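Local coordinates for protein probable zinc protease PqqL (Escherichia coli, PDB 6OFT) that probably acts as a periplasmic zinc-dependent endopeptidase of the M16 family, this chain being the first half of the protein, at residues Tyr402-Ser405 against Lys406-Trp409; Ile73-Phe76 against Glu77-Leu81. All blocks are in the same frame, centred on the assembly; numbering follows the deposited sequence.

Contact 1 of 2, residues Tyr402-Ser405 against Lys406-Trp409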
ATOM      1  N   TYR A 402      -8.768  19.790   1.268  1.00 22.96           N
ATOM      2  CA  TYR A 402      -8.564  21.099   0.643  1.00 24.31           C
ATOM      3  C   TYR A 402      -8.314  22.234   1.668  1.00 29.80           C
ATOM      4  O   TYR A 402      -7.339  22.984   1.520  1.00 29.57           O
ATOM      5  CB  TYR A 402      -9.750  21.420  -0.293  1.00 26.13           C
ATOM      6  CG  TYR A 402      -9.644  22.771  -0.966  1.00 30.47           C
ATOM      7  CD1 TYR A 402      -8.578  23.069  -1.811  1.00 32.49           C
ATOM      8  CD2 TYR A 402     -10.621  23.744  -0.776  1.00 32.73           C
ATOM      9  CE1 TYR A 402      -8.472  24.313  -2.430  1.00 34.37           C
ATOM     10  CE2 TYR A 402     -10.528  24.992  -1.392  1.00 35.13           C
ATOM     11  CZ  TYR A 402      -9.447  25.272  -2.215  1.00 42.40           C
ATOM     12  OH  TYR A 402      -9.356  26.486  -2.845  1.00 46.35           O
ATOM     13  N   GLN A 403      -9.209  22.373   2.680  1.00 27.31           N
ATOM     14  CA  GLN A 403      -9.119  23.382   3.750  1.00 26.57           C
ATOM     15  C   GLN A 403      -7.835  23.202   4.588  1.00 29.31           C
ATOM     16  O   GLN A 403      -7.122  24.182   4.822  1.00 29.31           O
ATOM     17  CB  GLN A 403     -10.357  23.330   4.662  1.00 27.79           C
ATOM     18  CG  GLN A 403     -11.635  23.912   4.053  1.00 44.61           C
ATOM     19  CD  GLN A 403     -12.819  23.950   5.016  1.00 71.80           C
ATOM     20  OE1 GLN A 403     -13.681  24.837   4.941  1.00 70.35           O
ATOM     21  NE2 GLN A 403     -12.913  22.989   5.932  1.00 65.00           N
ATOM     22  N   LEU A 404      -7.515  21.954   4.995  1.00 25.37           N
ATOM     23  CA  LEU A 404      -6.301  21.643   5.768  1.00 25.31           C
ATOM     24  C   LEU A 404      -5.047  22.017   5.010  1.00 28.33           C
ATOM     25  O   LEU A 404      -4.127  22.544   5.619  1.00 26.73           O
ATOM     26  CB  LEU A 404      -6.200  20.148   6.120  1.00 25.66           C
ATOM     27  CG  LEU A 404      -6.845  19.640   7.389  1.00 31.41           C
ATOM     28  CD1 LEU A 404      -6.635  18.134   7.512  1.00 31.81           C
ATOM     29  CD2 LEU A 404      -6.312  20.357   8.645  1.00 32.91           C
ATOM     30  N   SER A 405      -4.984  21.688   3.701  1.00 25.45           N
ATOM     31  CA  SER A 405      -3.843  21.993   2.830  1.00 25.87           C
ATOM     32  C   SER A 405      -3.655  23.495   2.700  1.00 32.84           C
ATOM     33  O   SER A 405      -2.547  23.970   2.903  1.00 32.73           O
ATOM     34  CB  SER A 405      -4.024  21.366   1.453  1.00 27.40           C
ATOM     35  OG  SER A 405      -4.153  19.960   1.561  1.00 29.30           O
ATOM     36  N   LYS A 406      -4.747  24.250   2.410  1.00 32.48           N
ATOM     37  CA  LYS A 406      -4.743  25.714   2.294  1.00 32.90           C
ATOM     38  C   LYS A 406      -4.199  26.388   3.566  1.00 36.83           C
ATOM     39  O   LYS A 406      -3.501  27.399   3.476  1.00 37.95           O
ATOM     40  CB  LYS A 406      -6.161  26.237   2.015  1.00 35.88           C
ATOM     41  CG  LYS A 406      -6.426  26.593   0.559  1.00 52.39           C
ATOM     42  CD  LYS A 406      -6.857  28.039   0.407  1.00 64.97           C
ATOM     43  CE  LYS A 406      -7.302  28.365  -0.999  1.00 77.22           C
ATOM     44  NZ  LYS A 406      -7.647  29.804  -1.157  1.00 81.13           N
ATOM     45  N   ARG A 407      -4.527  25.838   4.738  1.00 31.46           N
ATOM     46  CA  ARG A 407      -4.105  26.397   6.019  1.00 30.98           C
ATOM     47  C   ARG A 407      -2.751  25.853   6.532  1.00 32.90           C
ATOM     48  O   ARG A 407      -1.910  26.641   6.933  1.00 32.35           O
ATOM     49  CB  ARG A 407      -5.211  26.203   7.064  1.00 30.19           C
ATOM     50  CG  ARG A 407      -4.840  26.691   8.466  1.00 40.19           C
ATOM     51  CD  ARG A 407      -6.003  26.597   9.421  1.00 43.80           C
ATOM     52  NE  ARG A 407      -6.446  25.218   9.609  1.00 43.30           N
ATOM     53  CZ  ARG A 407      -6.027  24.428  10.588  1.00 55.93           C
ATOM     54  NH1 ARG A 407      -5.149  24.874  11.481  1.00 41.24           N
ATOM     55  NH2 ARG A 407      -6.484  23.190  10.687  1.00 44.57           N
ATOM     56  N   LEU A 408      -2.569  24.533   6.591  1.00 28.52           N
ATOM     57  CA  LEU A 408      -1.342  23.949   7.144  1.00 27.65           C
ATOM     58  C   LEU A 408      -0.109  24.071   6.242  1.00 32.37           C
ATOM     59  O   LEU A 408       1.006  24.140   6.773  1.00 31.53           O
ATOM     60  CB  LEU A 408      -1.544  22.493   7.585  1.00 26.67           C
ATOM     61  CG  LEU A 408      -2.560  22.279   8.724  1.00 30.76           C
ATOM     62  CD1 LEU A 408      -2.701  20.810   9.043  1.00 29.80           C
ATOM     63  CD2 LEU A 408      -2.177  23.068   9.995  1.00 30.29           C
ATOM     64  N   TRP A 409      -0.287  24.109   4.902  1.00 29.48           N
ATOM     65  CA  TRP A 409       0.857  24.228   3.992  1.00 29.39           C
ATOM     66  C   TRP A 409       1.574  25.575   4.104  1.00 31.46           C
ATOM     67  O   TRP A 409       2.701  25.675   3.635  1.00 29.64           O
ATOM     68  CB  TRP A 409       0.484  23.943   2.528  1.00 28.56           C
ATOM     69  CG  TRP A 409       0.135  22.521   2.188  1.00 29.21           C
ATOM     70  CD1 TRP A 409       0.296  21.419   2.973  1.00 31.76           C
ATOM     71  CD2 TRP A 409      -0.394  22.051   0.939  1.00 29.11           C
ATOM     72  NE1 TRP A 409      -0.099  20.291   2.293  1.00 31.04           N
ATOM     73  CE2 TRP A 409      -0.533  20.649   1.044  1.00 32.54           C
ATOM     74  CE3 TRP A 409      -0.765  22.680  -0.265  1.00 30.70           C
ATOM     75  CZ2 TRP A 409      -1.040  19.865   0.001  1.00 31.85           C
ATOM     76  CZ3 TRP A 409      -1.260  21.902  -1.300  1.00 31.94           C
ATOM     77  CH2 TRP A 409      -1.404  20.514  -1.158  1.00 32.13           C
TER

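Contact 2 of 2, residues Ile73-Phe76 against Glu77-Leu81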
ATOM      1  N   ILE A  73     -19.626 -20.588  -3.635  1.00 23.74           N
ATOM      2  CA  ILE A  73     -19.382 -20.162  -5.014  1.00 23.58           C
ATOM      3  C   ILE A  73     -20.633 -20.334  -5.874  1.00 26.91           C
ATOM      4  O   ILE A  73     -20.969 -19.424  -6.640  1.00 26.41           O
ATOM      5  CB  ILE A  73     -18.118 -20.855  -5.592  1.00 26.20           C
ATOM      6  CG1 ILE A  73     -16.818 -20.369  -4.860  1.00 24.96           C
ATOM      7  CG2 ILE A  73     -18.019 -20.742  -7.122  1.00 27.56           C
ATOM      8  CD1 ILE A  73     -16.391 -18.843  -5.021  1.00 23.33           C
ATOM      9  N   GLU A  74     -21.354 -21.453  -5.693  1.00 23.75           N
ATOM     10  CA  GLU A  74     -22.607 -21.742  -6.404  1.00 23.90           C
ATOM     11  C   GLU A  74     -23.689 -20.744  -6.009  1.00 26.66           C
ATOM     12  O   GLU A  74     -24.510 -20.384  -6.854  1.00 25.77           O
ATOM     13  CB  GLU A  74     -23.092 -23.189  -6.144  1.00 25.53           C
ATOM     14  CG  GLU A  74     -22.228 -24.264  -6.800  1.00 37.87           C
ATOM     15  CD  GLU A  74     -22.488 -25.712  -6.411  1.00 61.19           C
ATOM     16  OE1 GLU A  74     -23.573 -26.005  -5.858  1.00 49.31           O
ATOM     17  OE2 GLU A  74     -21.602 -26.560  -6.671  1.00 60.69           O
ATOM     18  N   THR A  75     -23.693 -20.288  -4.734  1.00 22.71           N
ATOM     19  CA  THR A  75     -24.670 -19.295  -4.271  1.00 22.79           C
ATOM     20  C   THR A  75     -24.366 -17.944  -4.939  1.00 26.55           C
ATOM     21  O   THR A  75     -25.290 -17.293  -5.440  1.00 27.89           O
ATOM     22  CB  THR A  75     -24.728 -19.224  -2.738  1.00 29.29           C
ATOM     23  OG1 THR A  75     -25.053 -20.520  -2.223  1.00 29.56           O
ATOM     24  CG2 THR A  75     -25.763 -18.217  -2.237  1.00 27.71           C
ATOM     25  N   PHE A  76     -23.083 -17.534  -4.963  1.00 20.77           N
ATOM     26  CA  PHE A  76     -22.693 -16.271  -5.613  1.00 19.93           C
ATOM     27  C   PHE A  76     -23.040 -16.329  -7.103  1.00 22.79           C
ATOM     28  O   PHE A  76     -23.630 -15.389  -7.613  1.00 22.76           O
ATOM     29  CB  PHE A  76     -21.198 -15.971  -5.419  1.00 20.56           C
ATOM     30  CG  PHE A  76     -20.823 -15.345  -4.097  1.00 21.25           C
ATOM     31  CD1 PHE A  76     -21.402 -14.147  -3.687  1.00 23.21           C
ATOM     32  CD2 PHE A  76     -19.850 -15.923  -3.288  1.00 21.93           C
ATOM     33  CE1 PHE A  76     -21.030 -13.549  -2.474  1.00 23.79           C
ATOM     34  CE2 PHE A  76     -19.482 -15.325  -2.074  1.00 23.65           C
ATOM     35  CZ  PHE A  76     -20.062 -14.136  -1.687  1.00 21.95           C
ATOM     36  N   GLU A  77     -22.704 -17.443  -7.776  1.00 19.35           N
ATOM     37  CA  GLU A  77     -22.997 -17.668  -9.203  1.00 19.82           C
ATOM     38  C   GLU A  77     -24.506 -17.549  -9.537  1.00 25.01           C
ATOM     39  O   GLU A  77     -24.844 -16.977 -10.570  1.00 25.54           O
ATOM     40  CB  GLU A  77     -22.403 -18.996  -9.691  1.00 21.09           C
ATOM     41  CG  GLU A  77     -20.903 -18.933  -9.980  1.00 30.00           C
ATOM     42  CD  GLU A  77     -20.434 -18.276 -11.273  1.00 44.12           C
ATOM     43  OE1 GLU A  77     -21.222 -18.209 -12.242  1.00 37.76           O
ATOM     44  OE2 GLU A  77     -19.261 -17.843 -11.321  1.00 32.25           O
ATOM     45  N   SER A  78     -25.402 -18.017  -8.631  1.00 23.31           N
ATOM     46  CA  SER A  78     -26.870 -17.938  -8.792  1.00 23.72           C
ATOM     47  C   SER A  78     -27.407 -16.490  -8.714  1.00 26.48           C
ATOM     48  O   SER A  78     -28.564 -16.235  -9.051  1.00 26.14           O
ATOM     49  CB  SER A  78     -27.581 -18.825  -7.771  1.00 27.83           C
ATOM     50  OG  SER A  78     -27.597 -18.226  -6.486  1.00 32.05           O
ATOM     51  N   MET A  79     -26.565 -15.556  -8.256  1.00 21.84           N
ATOM     52  CA  MET A  79     -26.885 -14.123  -8.150  1.00 20.26           C
ATOM     53  C   MET A  79     -26.067 -13.342  -9.185  1.00 23.39           C
ATOM     54  O   MET A  79     -26.035 -12.114  -9.143  1.00 21.65           O
ATOM     55  CB  MET A  79     -26.599 -13.606  -6.725  1.00 21.18           C
ATOM     56  CG  MET A  79     -27.393 -14.336  -5.628  1.00 22.99           C
ATOM     57  SD  MET A  79     -27.122 -13.587  -4.004  1.00 24.68           S
ATOM     58  CE  MET A  79     -25.441 -14.155  -3.641  1.00 21.06           C
ATOM     59  N   GLY A  80     -25.418 -14.076 -10.097  1.00 20.39           N
ATOM     60  CA  GLY A  80     -24.605 -13.534 -11.182  1.00 19.67           C
ATOM     61  C   GLY A  80     -23.304 -12.909 -10.726  1.00 23.23           C
ATOM     62  O   GLY A  80     -22.764 -12.027 -11.399  1.00 23.73           O
ATOM     63  N   LEU A  81     -22.784 -13.369  -9.590  1.00 19.10           N
ATOM     64  CA  LEU A  81     -21.550 -12.858  -8.992  1.00 18.36           C
ATOM     65  C   LEU A  81     -20.431 -13.886  -9.157  1.00 25.46           C
ATOM     66  O   LEU A  81     -20.582 -15.043  -8.766  1.00 26.24           O
ATOM     67  CB  LEU A  81     -21.809 -12.445  -7.518  1.00 17.43           C
ATOM     68  CG  LEU A  81     -22.964 -11.436  -7.335  1.00 20.27           C
ATOM     69  CD1 LEU A  81     -23.356 -11.269  -5.845  1.00 20.64           C
ATOM     70  CD2 LEU A  81     -22.624 -10.063  -7.948  1.00 17.80           C
TER

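Contact 1 of 2, residues Tyr402-Ser405 against Lys406-Trp409
Ser-405 packs against the indole of Trp-409, one helical turn further on. Its CB sits over the centre of the six-membered ring, 3.5 Å from the centroid and only 8° off the ring normal, a CH-pi contact. The hydroxyl lies over the same face, with Ser-405 OG 3.5 Å from Trp-409 CZ2. Trp-409 carries CG beside its own backbone N (chi1 -69°), which folds the indole back along the helix against Ser-405. Ser-405 OG does not depend on the ring for a polar partner, since it bonds to Thr-401 O.

On another side of the helix, Leu-404 and Leu-408 run side by side, with CD2 of the first 3.7 Å from CD1 of the second. The same Leu-404 CD2 also touches Arg-407 NH2 at 3.5 Å, obliquely to the guanidinium. That group is held by a salt bridge to Glu-271. Lys-406 lies alongside Tyr-402 and passes its CG over one face of the phenol; its CE reaches Tyr-402 OH at 3.3 Å.

Backbone bonds set this spacing. The straightest joins Lys-406 N to Tyr-402 O at 3.0 Å (N-H...O 166°), and Trp-409 N closes the series on Ser-405 O. Further out, Trp-409 meets Ala-278 and Met-282 of helix 271-296 and Arg-362 of helix 352-371. With an alanine here, Ser-405 CB would probably lose its aromatic cover, and a gap would be likely where the indole packs on these three residues. The pattern is that of i to i+4 packing in an alpha helix, here late in helix 398-408, docked on helices 271-296 and 352-371.

Contact 2 of 2, residues Ile73-Phe76 against Glu77-Leu81
Phe-76 O is gripped by two backbone N-H groups, from Met-79 and Leu-81, each with its N at 3.0 Å. They come from opposite faces of the carbonyl plane, and neither lies on a lone pair. The bond from Leu-81 N, together with Gly-80 N to Glu-77 O, makes a Schellman motif that ends helix 71-77. Gly-80 is its C-prime residue and has positive phi (71°). A type I turn from Glu-77 to Gly-80 carries the chain round.

At the start of the turn, Glu-77 N still makes the ordinary helical bond to Ile-73 O. Ser-78 N bonds to Glu-74 O at 3.1 Å and only weakly to Thr-75 O. The latter oxygen is held more closely by the Ser-78 hydroxyl. With chi1 at 77°, Ser-78 OG stands between its own N and carbonyl carbon and turns back to the helix.

The apolar contacts lie around the Phe-76 ring. Leu-81 CD1 comes to the ring edge, near its plane, 4.1 Å from Phe-76 CD1. The Met-79 side chain runs at a slant to that of Phe-76, its CE 4.0 Å from Phe-76 CD1. The bend of Met-79 at chi3 (-74°) turns its methyl back toward the helix, where CE also lies 3.6 Å from Thr-75 O. Beyond the segments, Phe-76 packs on Ile-116 of helix 107-122 and Val-100 of strand 96-103, while both Phe-76 and Leu-81 touch Val-87 of strand 87-91. The end of the helix is thereby joined to the sheet of the M16 domain. Glu-77 OE2 forms a salt bridge with Arg-82 NE. The shortest polar bond across the two segments is the hydroxyl one, Ser-78 OG to Thr-75 O, at 2.7 Å.

Overall arrangement
The two contacts lie far apart in the chain. Their centres are about 46 Å apart and their nearest atoms about 34 Å, so they do not touch. Contact 2 lies within the M16 peptidase domain, beside the six-stranded sheet. It is the nearer to the predicted zinc site: the Ile-73 side chain is about 9 Å from that of Glu-134 and about 10 Å from that of His-58, both predicted zinc ligands. Contact 1 lies away from these sites, among helices 271-296 and 352-371. Both are local contacts late in a helix. Residues 77-81 turn the chain toward strand 87-91, whereas Trp-409 packs on helices 271-296 and 352-371.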